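Local atomic coordinates of Spermidine/putrescine ABC transporter, periplasmic binding protein (Treponema pallidum, PDB entry 2V84), a protein that probably binds polyamines such as spermidine and putrescine in the periplasm as the receptor component of an ABC transporter. Residues 133-139 with 241-247; 147-151 with 222-226; 158-164 with 203-209. All coordinates share one frame; numbering follows the deposited sequence.

Contact 1. Residues 133-139 with 241-247; sequences GIAVNKK and EHIDFFI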
loop_
_atom_site.group_PDB
_atom_site.type_symbol
_atom_site.label_atom_id
_atom_site.label_comp_id
_atom_site.label_asym_id
_atom_site.label_seq_id
_atom_site.Cartn_x
_atom_site.Cartn_y
_atom_site.Cartn_z
ATOM N N GLY A 133 9.329 -1.245 0.695
ATOM C CA GLY A 133 10.672 -1.200 1.239
ATOM C C GLY A 133 11.657 -1.551 0.144
ATOM O O GLY A 133 11.422 -1.267 -1.033
ATOM N N ILE A 134 12.773 -2.153 0.540
ATOM C CA ILE A 134 13.851 -2.458 -0.396
ATOM C C ILE A 134 14.231 -3.910 -0.217
ATOM O O ILE A 134 14.390 -4.371 0.912
ATOM C CB ILE A 134 15.114 -1.563 -0.104
ATOM C CG1 ILE A 134 14.743 -0.072 -0.116
ATOM C CG2 ILE A 134 16.252 -1.862 -1.108
ATOM C CD1 ILE A 134 15.789 0.835 0.545
ATOM N N ALA A 135 14.383 -4.608 -1.339
ATOM C CA ALA A 135 14.913 -5.963 -1.365
ATOM C C ALA A 135 16.353 -5.910 -1.860
ATOM O O ALA A 135 16.652 -5.248 -2.841
ATOM C CB ALA A 135 14.070 -6.850 -2.261
ATOM N N VAL A 136 17.257 -6.622 -1.180
ATOM C CA VAL A 136 18.643 -6.652 -1.602
ATOM C C VAL A 136 18.990 -8.108 -1.816
ATOM O O VAL A 136 18.632 -8.934 -0.986
ATOM C CB VAL A 136 19.603 -6.079 -0.552
ATOM C CG1 VAL A 136 21.033 -6.280 -1.002
ATOM C CG2 VAL A 136 19.349 -4.572 -0.359
ATOM N N ASN A 137 19.646 -8.402 -2.934
ATOM C CA ASN A 137 20.197 -9.730 -3.206
ATOM C C ASN A 137 21.557 -9.810 -2.488
ATOM O O ASN A 137 22.538 -9.207 -2.934
ATOM C CB ASN A 137 20.320 -9.943 -4.729
ATOM C CG ASN A 137 20.937 -11.280 -5.091
ATOM O OD1 ASN A 137 21.677 -11.850 -4.305
ATOM N ND2 ASN A 137 20.638 -11.786 -6.297
ATOM N N LYS A 138 21.574 -10.523 -1.359
ATOM C CA LYS A 138 22.698 -10.573 -0.412
ATOM C C LYS A 138 23.914 -11.307 -0.948
ATOM O O LYS A 138 25.037 -11.102 -0.463
ATOM C CB LYS A 138 22.277 -11.280 0.877
ATOM C CG LYS A 138 21.285 -10.562 1.745
ATOM C CD LYS A 138 21.252 -11.169 3.156
ATOM C CE LYS A 138 20.527 -12.505 3.206
ATOM N NZ LYS A 138 20.347 -13.014 4.607
ATOM N N LYS A 139 23.709 -12.202 -1.913
ATOM C CA LYS A 139 24.849 -12.854 -2.545
ATOM C C LYS A 139 25.515 -11.927 -3.568
ATOM O O LYS A 139 26.725 -11.992 -3.765
ATOM C CB LYS A 139 24.499 -14.249 -3.119
ATOM C CG LYS A 139 23.620 -14.276 -4.360
ATOM C CD LYS A 139 23.083 -15.692 -4.655
ATOM C CE LYS A 139 21.652 -15.614 -5.253
ATOM N NZ LYS A 139 21.159 -16.951 -5.708
ATOM N N GLU A 241 16.321 -17.134 1.463
ATOM C CA GLU A 241 17.351 -16.868 2.473
ATOM C C GLU A 241 18.390 -15.852 1.989
ATOM O O GLU A 241 19.133 -15.279 2.791
ATOM C CB GLU A 241 18.049 -18.165 2.902
ATOM C CG GLU A 241 18.789 -18.886 1.783
ATOM C CD GLU A 241 19.426 -20.206 2.228
ATOM O OE1 GLU A 241 18.728 -21.045 2.850
ATOM O OE2 GLU A 241 20.622 -20.407 1.928
ATOM N N HIS A 242 18.444 -15.652 0.676
ATOM C CA HIS A 242 19.412 -14.763 0.064
ATOM C C HIS A 242 18.857 -13.362 -0.103
ATOM O O HIS A 242 19.556 -12.492 -0.593
ATOM C CB HIS A 242 19.831 -15.279 -1.313
ATOM C CG HIS A 242 20.493 -16.614 -1.278
ATOM N ND1 HIS A 242 21.835 -16.770 -1.004
ATOM C CD2 HIS A 242 19.999 -17.858 -1.473
ATOM C CE1 HIS A 242 22.139 -18.055 -1.039
ATOM N NE2 HIS A 242 21.040 -18.736 -1.317
ATOM N N ILE A 243 17.604 -13.160 0.282
ATOM C CA ILE A 243 16.959 -11.857 0.147
ATOM C C ILE A 243 16.919 -11.161 1.496
ATOM O O ILE A 243 16.489 -11.734 2.488
ATOM C CB ILE A 243 15.497 -11.945 -0.391
ATOM C CG1 ILE A 243 15.417 -12.770 -1.674
ATOM C CG2 ILE A 243 14.912 -10.525 -0.648
ATOM C CD1 ILE A 243 14.004 -13.136 -2.078
ATOM N N ASP A 244 17.336 -9.898 1.522
ATOM C CA ASP A 244 17.095 -9.068 2.679
ATOM C C ASP A 244 16.132 -8.018 2.211
ATOM O O ASP A 244 16.498 -7.175 1.385
ATOM C CB ASP A 244 18.396 -8.410 3.142
ATOM C CG ASP A 244 18.250 -7.633 4.432
ATOM O OD1 ASP A 244 17.145 -7.563 5.021
ATOM O OD2 ASP A 244 19.274 -7.056 4.864
ATOM N N PHE A 245 14.900 -8.111 2.699
ATOM C CA PHE A 245 13.903 -7.095 2.484
ATOM C C PHE A 245 13.842 -6.314 3.773
ATOM O O PHE A 245 13.768 -6.917 4.850
ATOM C CB PHE A 245 12.514 -7.698 2.177
ATOM C CG PHE A 245 11.452 -6.668 2.086
ATOM C CD1 PHE A 245 11.204 -6.012 0.885
ATOM C CD2 PHE A 245 10.765 -6.268 3.227
ATOM C CE1 PHE A 245 10.288 -4.987 0.842
ATOM C CE2 PHE A 245 9.831 -5.271 3.173
ATOM C CZ PHE A 245 9.596 -4.619 1.982
ATOM N N PHE A 246 13.869 -4.989 3.666
ATOM C CA PHE A 246 13.737 -4.107 4.827
ATOM C C PHE A 246 13.027 -2.830 4.447
ATOM O O PHE A 246 13.121 -2.363 3.318
ATOM C CB PHE A 246 15.116 -3.746 5.424
ATOM C CG PHE A 246 16.108 -3.264 4.408
ATOM C CD1 PHE A 246 16.895 -4.171 3.703
ATOM C CD2 PHE A 246 16.289 -1.911 4.179
ATOM C CE1 PHE A 246 17.815 -3.733 2.744
ATOM C CE2 PHE A 246 17.195 -1.464 3.235
ATOM C CZ PHE A 246 17.966 -2.382 2.508
ATOM N N ILE A 247 12.322 -2.258 5.411
ATOM C CA ILE A 247 11.825 -0.897 5.294
ATOM C C ILE A 247 12.831 -0.085 6.109
ATOM O O ILE A 247 13.020 -0.380 7.286
ATOM C CB ILE A 247 10.404 -0.777 5.898
ATOM C CG1 ILE A 247 9.436 -1.725 5.180
ATOM C CG2 ILE A 247 9.926 0.694 5.902
ATOM C CD1 ILE A 247 8.352 -2.337 6.074
HETATM O O HOH W 1 17.312 -12.406 4.818
#

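Contact 2. Residues 147-151 with 222-226; sequences TWSIF and VVAHG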
loop_
_atom_site.group_PDB
_atom_site.type_symbol
_atom_site.label_atom_id
_atom_site.label_comp_id
_atom_site.label_asym_id
_atom_site.label_seq_id
_atom_site.Cartn_x
_atom_site.Cartn_y
_atom_site.Cartn_z
ATOM N N THR A 147 19.307 1.512 4.074
ATOM C CA THR A 147 18.859 2.900 3.972
ATOM C C THR A 147 18.508 3.194 2.511
ATOM O O THR A 147 18.964 2.498 1.606
ATOM C CB THR A 147 19.957 3.931 4.433
ATOM O OG1 THR A 147 21.066 3.895 3.516
ATOM C CG2 THR A 147 20.489 3.622 5.829
ATOM N N TRP A 148 17.740 4.257 2.292
ATOM C CA TRP A 148 17.393 4.691 0.924
ATOM C C TRP A 148 18.610 5.100 0.099
ATOM O O TRP A 148 18.554 5.118 -1.124
ATOM C CB TRP A 148 16.395 5.865 0.969
ATOM C CG TRP A 148 15.075 5.448 1.578
ATOM C CD1 TRP A 148 14.622 5.756 2.821
ATOM C CD2 TRP A 148 14.073 4.601 0.982
ATOM N NE1 TRP A 148 13.404 5.153 3.046
ATOM C CE2 TRP A 148 13.039 4.445 1.934
ATOM C CE3 TRP A 148 13.949 3.971 -0.261
ATOM C CZ2 TRP A 148 11.892 3.670 1.686
ATOM C CZ3 TRP A 148 12.812 3.201 -0.514
ATOM C CH2 TRP A 148 11.788 3.071 0.456
ATOM N N SER A 149 19.679 5.523 0.769
ATOM C CA SER A 149 20.854 5.974 0.060
ATOM C C SER A 149 21.500 4.817 -0.690
ATOM O O SER A 149 22.485 5.011 -1.395
ATOM C CB SER A 149 21.835 6.632 1.016
ATOM O OG SER A 149 21.350 7.941 1.359
ATOM N N ILE A 150 20.947 3.614 -0.551
ATOM C CA ILE A 150 21.464 2.463 -1.313
ATOM C C ILE A 150 21.299 2.740 -2.817
ATOM O O ILE A 150 22.045 2.243 -3.658
ATOM C CB ILE A 150 20.759 1.136 -0.908
ATOM C CG1 ILE A 150 21.513 -0.066 -1.505
ATOM C CG2 ILE A 150 19.252 1.144 -1.295
ATOM C CD1 ILE A 150 21.284 -1.373 -0.755
ATOM N N PHE A 151 20.325 3.578 -3.155
ATOM C CA PHE A 151 20.107 3.911 -4.558
ATOM C C PHE A 151 21.116 4.902 -5.152
ATOM O O PHE A 151 21.137 5.119 -6.360
ATOM C CB PHE A 151 18.640 4.328 -4.777
ATOM C CG PHE A 151 17.675 3.208 -4.524
ATOM C CD1 PHE A 151 17.595 2.144 -5.421
ATOM C CD2 PHE A 151 16.848 3.206 -3.385
ATOM C CE1 PHE A 151 16.715 1.086 -5.206
ATOM C CE2 PHE A 151 15.965 2.167 -3.152
ATOM C CZ PHE A 151 15.905 1.090 -4.064
ATOM N N VAL A 222 19.574 -6.102 -8.565
ATOM C CA VAL A 222 20.112 -6.707 -7.338
ATOM C C VAL A 222 19.657 -5.955 -6.086
ATOM O O VAL A 222 19.788 -6.446 -4.961
ATOM C CB VAL A 222 21.666 -6.907 -7.370
ATOM C CG1 VAL A 222 22.069 -7.895 -8.468
ATOM C CG2 VAL A 222 22.406 -5.568 -7.525
ATOM N N VAL A 223 19.094 -4.769 -6.303
ATOM C CA VAL A 223 18.448 -3.995 -5.257
ATOM C C VAL A 223 17.220 -3.396 -5.922
ATOM O O VAL A 223 17.312 -2.815 -6.996
ATOM C CB VAL A 223 19.317 -2.837 -4.743
ATOM C CG1 VAL A 223 18.545 -2.050 -3.692
ATOM C CG2 VAL A 223 20.620 -3.329 -4.140
ATOM N N ALA A 224 16.063 -3.545 -5.293
ATOM C CA ALA A 224 14.864 -2.919 -5.858
ATOM C C ALA A 224 13.925 -2.416 -4.797
ATOM O O ALA A 224 13.787 -3.011 -3.744
ATOM C CB ALA A 224 14.130 -3.889 -6.808
ATOM N N HIS A 225 13.271 -1.295 -5.105
ATOM C CA HIS A 225 12.220 -0.715 -4.277
ATOM C C HIS A 225 10.894 -1.436 -4.588
ATOM O O HIS A 225 10.563 -1.641 -5.762
ATOM C CB HIS A 225 12.133 0.755 -4.689
ATOM C CG HIS A 225 11.195 1.591 -3.883
ATOM N ND1 HIS A 225 10.672 2.758 -4.383
ATOM C CD2 HIS A 225 10.697 1.458 -2.630
ATOM C CE1 HIS A 225 9.898 3.322 -3.472
ATOM N NE2 HIS A 225 9.893 2.553 -2.396
ATOM N N GLY A 226 10.146 -1.843 -3.562
ATOM C CA GLY A 226 8.871 -2.512 -3.831
ATOM C C GLY A 226 8.229 -3.189 -2.642
ATOM O O GLY A 226 8.637 -2.979 -1.515
#

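Contact 3. Residues 158-164 with 203-209; sequences YRMSMMD and NLVKFDS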
loop_
_atom_site.group_PDB
_atom_site.type_symbol
_atom_site.label_atom_id
_atom_site.label_comp_id
_atom_site.label_asym_id
_atom_site.label_seq_id
_atom_site.Cartn_x
_atom_site.Cartn_y
_atom_site.Cartn_z
ATOM N N TYR A 158 22.630 0.617 -12.891
ATOM C CA TYR A 158 21.924 -0.180 -13.907
ATOM C C TYR A 158 21.659 -1.614 -13.452
ATOM O O TYR A 158 21.549 -2.535 -14.262
ATOM C CB TYR A 158 22.654 -0.138 -15.264
ATOM C CG TYR A 158 23.245 1.230 -15.576
ATOM C CD1 TYR A 158 22.426 2.370 -15.686
ATOM C CD2 TYR A 158 24.631 1.390 -15.732
ATOM C CE1 TYR A 158 22.974 3.626 -15.959
ATOM C CE2 TYR A 158 25.190 2.641 -16.005
ATOM C CZ TYR A 158 24.362 3.747 -16.120
ATOM O OH TYR A 158 24.935 4.976 -16.393
ATOM N N ARG A 159 21.575 -1.804 -12.140
ATOM C CA ARG A 159 21.155 -3.077 -11.573
ATOM C C ARG A 159 20.179 -2.821 -10.442
ATOM O O ARG A 159 20.004 -3.652 -9.573
ATOM C CB ARG A 159 22.362 -3.908 -11.095
ATOM C CG ARG A 159 23.316 -4.302 -12.214
ATOM C CD ARG A 159 24.280 -5.408 -11.771
ATOM N NE ARG A 159 25.255 -4.922 -10.803
ATOM C CZ ARG A 159 25.904 -5.693 -9.928
ATOM N NH1 ARG A 159 25.672 -7.000 -9.873
ATOM N NH2 ARG A 159 26.777 -5.140 -9.089
ATOM N N MET A 160 19.546 -1.648 -10.471
ATOM C CA MET A 160 18.564 -1.250 -9.463
ATOM C C MET A 160 17.335 -0.651 -10.120
ATOM O O MET A 160 17.408 -0.144 -11.243
ATOM C CB MET A 160 19.191 -0.225 -8.509
ATOM C CG MET A 160 20.432 -0.773 -7.779
ATOM S SD MET A 160 20.966 0.288 -6.412
ATOM C CE MET A 160 21.619 1.696 -7.312
ATOM N N SER A 161 16.202 -0.726 -9.422
ATOM C CA SER A 161 15.004 0.016 -9.799
ATOM C C SER A 161 14.370 0.659 -8.577
ATOM O O SER A 161 14.580 0.219 -7.427
ATOM C CB SER A 161 13.982 -0.898 -10.502
ATOM O OG SER A 161 13.403 -1.855 -9.604
ATOM N N MET A 162 13.622 1.739 -8.823
ATOM C CA MET A 162 12.740 2.289 -7.838
ATOM C C MET A 162 11.340 2.186 -8.398
ATOM O O MET A 162 11.158 1.938 -9.603
ATOM C CB MET A 162 13.123 3.739 -7.462
ATOM C CG MET A 162 14.464 3.815 -6.685
ATOM S SD MET A 162 14.749 5.454 -6.014
ATOM C CE MET A 162 13.718 5.372 -4.567
ATOM N N MET A 163 10.342 2.383 -7.541
ATOM C CA MET A 163 8.951 2.215 -7.957
ATOM C C MET A 163 8.460 3.356 -8.836
ATOM O O MET A 163 8.903 4.497 -8.677
ATOM C CB MET A 163 8.041 2.036 -6.742
ATOM C CG MET A 163 8.186 0.677 -6.082
ATOM S SD MET A 163 6.735 0.235 -5.097
ATOM C CE MET A 163 6.957 1.288 -3.685
ATOM N N ASP A 164 7.541 3.034 -9.755
ATOM C CA ASP A 164 6.971 3.992 -10.688
ATOM C C ASP A 164 5.763 4.594 -9.964
ATOM O O ASP A 164 4.598 4.433 -10.365
ATOM C CB ASP A 164 6.550 3.284 -11.979
ATOM C CG ASP A 164 6.196 4.241 -13.100
ATOM O OD1 ASP A 164 6.074 5.472 -12.856
ATOM O OD2 ASP A 164 5.985 3.750 -14.225
ATOM N N ASN A 203 21.487 5.848 -11.341
ATOM C CA ASN A 203 21.894 4.468 -11.057
ATOM C C ASN A 203 20.827 3.439 -11.360
ATOM O O ASN A 203 21.059 2.241 -11.211
ATOM C CB ASN A 203 22.323 4.336 -9.602
ATOM C CG ASN A 203 23.472 5.238 -9.267
ATOM O OD1 ASN A 203 24.446 5.310 -10.004
ATOM N ND2 ASN A 203 23.357 5.950 -8.170
ATOM N N LEU A 204 19.656 3.920 -11.780
ATOM C CA LEU A 204 18.483 3.066 -12.012
ATOM C C LEU A 204 18.353 2.620 -13.459
ATOM O O LEU A 204 18.512 3.433 -14.370
ATOM C CB LEU A 204 17.193 3.828 -11.645
ATOM C CG LEU A 204 17.063 4.408 -10.235
ATOM C CD1 LEU A 204 15.694 5.062 -10.079
ATOM C CD2 LEU A 204 17.270 3.371 -9.137
ATOM N N VAL A 205 17.990 1.353 -13.664
ATOM C CA VAL A 205 17.536 0.884 -14.990
ATOM C C VAL A 205 16.285 1.650 -15.402
ATOM O O VAL A 205 16.162 2.113 -16.538
ATOM C CB VAL A 205 17.248 -0.657 -15.003
ATOM C CG1 VAL A 205 16.609 -1.098 -16.318
ATOM C CG2 VAL A 205 18.519 -1.448 -14.730
ATOM N N LYS A 206 15.347 1.786 -14.465
ATOM C CA LYS A 206 14.116 2.486 -14.710
ATOM C C LYS A 206 13.338 2.579 -13.417
ATOM O O LYS A 206 13.764 2.046 -12.381
ATOM C CB LYS A 206 13.272 1.762 -15.774
ATOM C CG LYS A 206 12.874 0.340 -15.403
ATOM C CD LYS A 206 12.282 -0.374 -16.605
ATOM C CE LYS A 206 11.554 -1.623 -16.183
ATOM N NZ LYS A 206 11.494 -2.609 -17.316
ATOM N N PHE A 207 12.221 3.296 -13.487
ATOM C CA PHE A 207 11.194 3.237 -12.468
ATOM C C PHE A 207 10.247 2.138 -12.866
ATOM O O PHE A 207 9.839 2.067 -14.024
ATOM C CB PHE A 207 10.451 4.583 -12.378
ATOM C CG PHE A 207 11.326 5.707 -11.920
ATOM C CD1 PHE A 207 11.690 5.812 -10.579
ATOM C CD2 PHE A 207 11.817 6.647 -12.838
ATOM C CE1 PHE A 207 12.516 6.849 -10.138
ATOM C CE2 PHE A 207 12.661 7.681 -12.416
ATOM C CZ PHE A 207 13.011 7.776 -11.053
ATOM N N ASP A 208 9.878 1.290 -11.913
ATOM C CA ASP A 208 9.143 0.062 -12.225
ATOM C C ASP A 208 8.314 -0.372 -11.029
ATOM O O ASP A 208 8.862 -0.645 -9.964
ATOM C CB ASP A 208 10.176 -1.022 -12.597
ATOM C CG ASP A 208 9.561 -2.261 -13.265
ATOM O OD1 ASP A 208 8.334 -2.368 -13.409
ATOM O OD2 ASP A 208 10.353 -3.155 -13.608
ATOM N N SER A 209 6.994 -0.439 -11.219
ATOM C CA SER A 209 6.073 -0.952 -10.213
ATOM C C SER A 209 5.490 -2.344 -10.556
ATOM O O SER A 209 4.722 -2.888 -9.759
ATOM C CB SER A 209 4.935 0.033 -9.973
ATOM O OG SER A 209 5.356 1.144 -9.185
HETATM O O HOH W 2 11.349 -1.067 -8.176
HETATM O O HOH W 3 3.140 2.014 -8.307
#

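Contact 1. Residues 133-139 with 241-247
Ile134 and Phe246 face each other as an antiparallel hydrogen-bonded pair, and the evidence for close packing is clearest here. Ile134 N gives to Phe246 O at 2.8 Å, and Phe246 N returns the bond to Ile134 O. Phe246 has its CG between the backbone N and carbonyl carbon (chi1 50°), which folds the ring back over the neighbouring strand. Ile134 CB then lies over the ring face, 4.2 Å from its centroid and 26° off the normal, while Val136 CG2 meets the ring edge, 3.6 Å from Phe246 CE1. Val136 and Asp244 form the next hydrogen-bonded pair. On the other face of the sheet Phe245 runs back beside the glycine, its CZ 3.6 Å from Gly133 N; helix 228-234 packs against this face through Phe231 and Phe232.

Toward residues 138-139 the contact becomes looser and more exposed. Lys138 N still bonds to His242 O at 2.9 Å, but the lysine chain crosses Asp244 at about a right angle, CG and CD touching its CB, and a turn at chi3 brings NZ back to a weak bond with Glu241 O. A water links the same NZ to Ile243 O. Lys139 CE sits 4.2 Å above the plane of the His242 ring, offset toward its rim. The Asp244 carboxylate turns to Tyr144 and Arg146. With strand directions 165° apart, this is an antiparallel edge pairing in the mixed sheet of one lobe of a type II periplasmic-binding-protein fold.

Contact 2. Residues 147-151 with 222-226
The rings of Trp148 and His225 meet in an offset edge-to-face pair: their planes stand at 85°, and the centroid of the six-membered ring of Trp148 is 5.0 Å from that of the His225 ring. It is the far rim of the indole that does the touching. Trp148 CZ3 lies 3.5 Å from His225 CD2, and Trp148 CH2 is equally close to His225 NE2, which puts the indole edge against one imidazole face. His225 reaches this place with CG anti to the backbone N (chi1 -175°), a setting that carries the imidazole out from its strand toward the indole. Both rings are also held through a nitrogen, Trp148 NE1 by Ser253 OG and His225 ND1 by the backbone N of Met163.

Phe151 approaches differently. It crosses His225 at about a right angle and presents its rim to the strand, CZ standing 3.7 Å from His225 N and 3.8 Å from His225 CB. The contact thus packs the 3-10 segment that begins at Trp148 over one face of strand 223-226, within the sheet of one lobe of the periplasmic-binding-protein fold. Glu168, a predicted spermidine ligand, lies against His225, so this packing borders the probable polyamine site.

Toward Val223 the contact is aliphatic. Ile150 and Val223 reach toward each other tip to tip, with Ile150 CD1 4.0 Å from Val223 CG2. The other branch, Val223 CG1, touches two neighbours of the 148-151 segment, Phe151 CE1 at 3.9 Å and Ile150 CG2 at 4.1 Å. Within that segment, Ile150 CG2 sits 3.8 Å above one face of the Phe151 ring, offset toward its rim, and Met160 and Met162 of strand 160-162 also touch that phenylalanine.

Contact 3. Residues 158-164 with 203-209
Met160 O and Met162 O each receive a backbone N-H from segment 203-209. Val205 N reaches Met160 O at 2.9 Å with a C=O...N angle of 169°; Asp208 N reaches Met162 O at 2.7 Å, lying in the carbonyl plane. Tyr158 N bonds to Asn203 O, but from above that carbonyl plane, 51° out of it, so the oxygen is not met on a lone pair. Past the strand, a side chain replaces the backbone acceptor: Ser209 OG takes Asp164 N at 2.9 Å with a bent N-H...O angle of 131°.

A water accepts from Ser161 OG and donates to Asp208 O, bridging the two segments. Several polar ends find partners beyond them: Asp164 in Arg341, Asn203 ND2 in Phe151 O, and Asp208 OD1 in the amides of Asp210 and Gly211.

Apolar groups fill in between these bonds. Both methyls of Leu204 touch Met162 CG, CD2 at 3.8 Å, while Met162 CB meets Phe207 CD1 at 4.0 Å. Met160 lays CE against Asn203 CB 3.6 Å away.

Since the chain turns a corner at Val205, the parallel pairing is irregular; the polar part of the attachment consists of separated backbone bonds, a serine hydroxyl and a bridging water, while the Asp164 carboxylate ties the pair to helix 330-342 and that of Asp208 holds the chain that follows it.

How the contacts relate
All three contacts lie in one lobe and reach the same mixed sheet. Across it the strands run 243-246, 125-137, 223-226, 160-162 and 204-207, so contact 1 joins the first pair, contact 3 the last, and contact 2 packs the 3-10 segment 148-151 on the strand between. Centres of contacts 1 and 2, and of contacts 2 and 3, are about 9 Å apart; those of contacts 1 and 3 about 15 Å. Along the chain they nest: contact 3 inside the loop closed by contact 2, and that inside contact 1. The side chain of Glu168 comes within about 3 to 7 Å of a residue in each contact, consistent with a sheet that borders the polyamine site.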